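Local structure of aeromonas extracellular serine protease (Aeromonas sobria, 3WQB) at residues L38-S41 against G42-G45; G344-A347 against L348-A352. The protein cleaves peptide bonds after Lys-Lys and Lys-Arg pairs as a calcium-binding, furin-like serine endopeptidase, and is probably a potent virulence factor. The protein carries 1 engineered substitution. All coordinates share one frame; numbering follows the deposited sequence.

Contact 1 of 2, residues L38-S41 against G42-G45; sequences LLNS and GQDG
The side-chain amide of Gln-43 folds back over the preceding backbone and holds it at two points. Its NE2 donates to the O atom of Leu-39 at 2.9 Å, approaching almost in line with that carbonyl, while its OE1 accepts from Ser-41 N at 2.8 Å. The second bond is less straight, with the N-H coming from a position tilted out of the carbonyl plane. A sharp bend at chi2 (-88°) turns the chain back, and glutamine is just long enough to present a donor and an acceptor to the two consecutive peptide groups that flank Asn-40. Asn-40 makes the complementary bond forward: OD1 lies 2.8 Å from Gly-42 N, which reaches it in the carbonyl plane. A side-chain oxygen accepting from the N-H two residues later defines an Asx turn, here in the loop leading to helix 60-64 of the subtilisin domain. Gly-42 suits the corner because its phi of 83° would press a beta-carbon against the carbonyl oxygen of Ser-41. The amides of Asn-40 and Gln-43 are turned 63° against each other, each oxygen facing a different N-H. A water bridges the turn, donating to Asn-40 OD1 and to Gln-43 O at 2.8 Å each, so OD1 has two donors. Further out, Asn-40 ND2 is anchored to the carbonyls of Asn-55 and Ala-263, which fixes the rotation of its amide, and Asn-40 N bonds Asp-56 OD2. Gln-43 NE2 also bonds Asp-33 O, earlier in the same irregular stretch, giving the amide nitrogen a second acceptor.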
loop_
_atom_site.group_PDB
_atom_site.type_symbol
_atom_site.label_atom_id
_atom_site.label_comp_id
_atom_site.label_asym_id
_atom_site.label_seq_id
_atom_site.Cartn_x
_atom_site.Cartn_y
_atom_site.Cartn_z
ATOM N N LEU A 38 19.468 7.657 -4.176
ATOM C CA LEU A 38 20.619 6.754 -4.106
ATOM C C LEU A 38 21.633 7.276 -3.090
ATOM O O LEU A 38 22.148 6.518 -2.269
ATOM C CB LEU A 38 21.310 6.627 -5.465
ATOM C CG LEU A 38 20.522 6.087 -6.660
ATOM C CD1 LEU A 38 21.427 6.050 -7.874
ATOM C CD2 LEU A 38 19.959 4.704 -6.347
ATOM N N LEU A 39 21.918 8.574 -3.169
ATOM C CA LEU A 39 22.886 9.236 -2.299
ATOM C C LEU A 39 22.503 10.707 -2.303
ATOM O O LEU A 39 22.535 11.379 -3.348
ATOM C CB LEU A 39 24.319 9.023 -2.808
ATOM C CG LEU A 39 25.494 9.404 -1.898
ATOM C CD1 LEU A 39 26.766 8.766 -2.397
ATOM C CD2 LEU A 39 25.679 10.912 -1.826
ATOM N N ASN A 40 22.104 11.187 -1.136
ATOM C CA ASN A 40 21.612 12.546 -0.977
ATOM C C ASN A 40 22.732 13.427 -0.463
ATOM O O ASN A 40 23.122 13.328 0.699
ATOM C CB ASN A 40 20.439 12.544 0.006
ATOM C CG ASN A 40 19.762 13.897 0.142
ATOM O OD1 ASN A 40 20.322 14.945 -0.190
ATOM N ND2 ASN A 40 18.533 13.872 0.646
ATOM N N SER A 41 23.261 14.263 -1.354
ATOM C CA SER A 41 24.314 15.220 -1.003
ATOM C C SER A 41 23.756 16.636 -0.912
ATOM O O SER A 41 24.507 17.604 -0.977
ATOM C CB SER A 41 25.417 15.177 -2.055
ATOM O OG SER A 41 24.892 15.548 -3.319
ATOM N N GLY A 42 22.437 16.755 -0.778
ATOM C CA GLY A 42 21.789 18.068 -0.754
ATOM C C GLY A 42 21.538 18.618 -2.147
ATOM O O GLY A 42 21.268 19.817 -2.301
ATOM N N GLN A 43 21.593 17.745 -3.156
ATOM C CA GLN A 43 21.392 18.151 -4.552
ATOM C C GLN A 43 19.907 18.360 -4.849
ATOM O O GLN A 43 19.035 17.827 -4.154
ATOM C CB GLN A 43 22.035 17.159 -5.536
ATOM C CG GLN A 43 21.325 15.810 -5.672
ATOM C CD GLN A 43 21.782 14.780 -4.658
ATOM O OE1 GLN A 43 21.568 14.935 -3.449
ATOM N NE2 GLN A 43 22.382 13.690 -5.147
ATOM N N ASP A 44 19.618 19.138 -5.885
ATOM C CA ASP A 44 18.247 19.562 -6.126
ATOM C C ASP A 44 17.394 18.617 -6.980
ATOM O O ASP A 44 16.186 18.822 -7.086
ATOM C CB ASP A 44 18.184 21.018 -6.641
ATOM C CG ASP A 44 18.893 21.226 -7.983
ATOM O OD1 ASP A 44 19.138 20.239 -8.714
ATOM O OD2 ASP A 44 19.184 22.409 -8.298
ATOM N N GLY A 45 17.996 17.575 -7.560
ATOM C CA GLY A 45 17.246 16.703 -8.482
ATOM C C GLY A 45 16.599 17.452 -9.646
ATOM O O GLY A 45 15.568 17.020 -10.179
HETATM O O HOH W 1 18.683 16.770 -1.632
#

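Contact 2 of 2, residues G344-A347 against L348-A352; sequences GAMA and LLMSA
The C-terminal half of helix 335-352 forms this contact; in subtilisin-like proteases the helix starts at the catalytic serine, whose predicted position here is the engineered Ala-336. Regular i to i+4 bonds run through the segment, for example from Met-350 N to Met-346 O at 2.9 Å. On one face the two methionines meet: CE of Met-350 rests 3.7 Å from CG of Met-346 and lies farther from its sulfur. Met-350 leaves the helix with CG anti to its carbonyl carbon (chi1 -70°) and runs on extended, which carries its methyl alongside the neighbour; Met-346 instead bends at chi2 and chi3, so the two chains run askew to each other. Flexible thioethers suit a face that meets both strand 211-215 and helix 358-368, where Met-346 touches Ile-213 and Leu-365. Leu-349 reaches helix 419-426 at Ala-422 and Leu-423, and also touches Leu-365. Gly-344, Ala-345 and Ala-347 keep the other sides of this turn slim, and Ala-347 packs on Val-72 and Ala-136. Near the helix end Ser-351 turns its hydroxyl back along the chain (chi1 72°), between its own N and carbonyl carbon, where OG donates to Leu-348 O at 2.9 Å. That oxygen also accepts from Ala-352 N at 3.1 Å. With its proton given to Leu-348 O, Ser-351 OG uses its lone pairs to accept from Gly-69 N, tying the helix end to a loop. The side-chain chemistry is thus almost wholly apolar, with the carbonyls of 344-348 bonded within the helix and its lone hydroxyl engaged as both donor and acceptor.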
loop_
_atom_site.group_PDB
_atom_site.type_symbol
_atom_site.label_atom_id
_atom_site.label_comp_id
_atom_site.label_asym_id
_atom_site.label_seq_id
_atom_site.Cartn_x
_atom_site.Cartn_y
_atom_site.Cartn_z
ATOM N N GLY A 344 13.717 -2.202 -4.726
ATOM C CA GLY A 344 15.136 -2.171 -5.044
ATOM C C GLY A 344 16.001 -2.559 -3.856
ATOM O O GLY A 344 16.918 -3.373 -3.996
ATOM N N ALA A 345 15.691 -2.020 -2.677
ATOM C CA ALA A 345 16.428 -2.355 -1.453
ATOM C C ALA A 345 16.336 -3.856 -1.162
ATOM O O ALA A 345 17.334 -4.510 -0.841
ATOM C CB ALA A 345 15.899 -1.550 -0.272
ATOM N N MET A 346 15.121 -4.387 -1.274
ATOM C CA MET A 346 14.875 -5.806 -1.116
ATOM C C MET A 346 15.702 -6.622 -2.111
ATOM O O MET A 346 16.314 -7.628 -1.742
ATOM C CB MET A 346 13.386 -6.087 -1.301
ATOM C CG MET A 346 12.953 -7.476 -0.890
ATOM S SD MET A 346 13.089 -7.774 0.891
ATOM C CE MET A 346 11.728 -6.848 1.593
ATOM N N ALA A 347 15.727 -6.190 -3.375
ATOM C CA ALA A 347 16.489 -6.905 -4.395
ATOM C C ALA A 347 17.985 -6.898 -4.068
ATOM O O ALA A 347 18.680 -7.897 -4.279
ATOM C CB ALA A 347 16.241 -6.316 -5.765
ATOM N N LEU A 348 18.484 -5.799 -3.525
ATOM C CA LEU A 348 19.886 -5.740 -3.108
ATOM C C LEU A 348 20.164 -6.794 -2.034
ATOM O O LEU A 348 21.106 -7.588 -2.140
ATOM C CB LEU A 348 20.263 -4.341 -2.600
ATOM C CG LEU A 348 20.275 -3.237 -3.663
ATOM C CD1 LEU A 348 20.682 -1.903 -3.060
ATOM C CD2 LEU A 348 21.207 -3.600 -4.808
ATOM N N LEU A 349 19.321 -6.822 -1.010
ATOM C CA LEU A 349 19.519 -7.760 0.080
ATOM C C LEU A 349 19.428 -9.195 -0.400
ATOM O O LEU A 349 20.252 -10.032 -0.035
ATOM C CB LEU A 349 18.505 -7.511 1.194
ATOM C CG LEU A 349 18.569 -6.151 1.878
ATOM C CD1 LEU A 349 17.552 -6.116 2.977
ATOM C CD2 LEU A 349 19.946 -5.824 2.403
ATOM N N MET A 350 18.418 -9.479 -1.216
ATOM C CA MET A 350 18.250 -10.816 -1.761
ATOM C C MET A 350 19.445 -11.239 -2.600
ATOM O O MET A 350 19.846 -12.399 -2.566
ATOM C CB MET A 350 16.972 -10.906 -2.590
ATOM C CG MET A 350 15.701 -10.844 -1.773
ATOM S SD MET A 350 14.282 -10.799 -2.875
ATOM C CE MET A 350 12.963 -11.076 -1.691
ATOM N N SER A 351 20.021 -10.315 -3.357
ATOM C CA SER A 351 21.163 -10.673 -4.200
ATOM C C SER A 351 22.405 -10.986 -3.371
ATOM O O SER A 351 23.202 -11.841 -3.760
ATOM C CB SER A 351 21.454 -9.608 -5.257
ATOM O OG SER A 351 22.018 -8.422 -4.714
ATOM N N ALA A 352 22.552 -10.303 -2.235
ATOM C CA ALA A 352 23.687 -10.496 -1.324
ATOM C C ALA A 352 23.542 -11.763 -0.489
ATOM O O ALA A 352 24.540 -12.421 -0.167
ATOM C CB ALA A 352 23.840 -9.297 -0.416
#

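Overall arrangement
Both contacts are local and belong to the subtilisin domain, but they hold different elements: contact 1 a surface loop ahead of helix 60-64, contact 2 the largely buried C-terminal half of helix 335-352. Their centres lie 22 Å apart and they do not touch. In the loop, where no repeating backbone pattern supplies partners, amide side chains and a water take over the bonding of peptide groups. In the helix the backbone bonds itself, so side chains are left to fill the interior with apolar surface, and a single serine hydroxyl does comparable polar work. Glycine differs too: Gly-42 adopts a positive phi at a corner, whereas Gly-344 has ordinary helical angles.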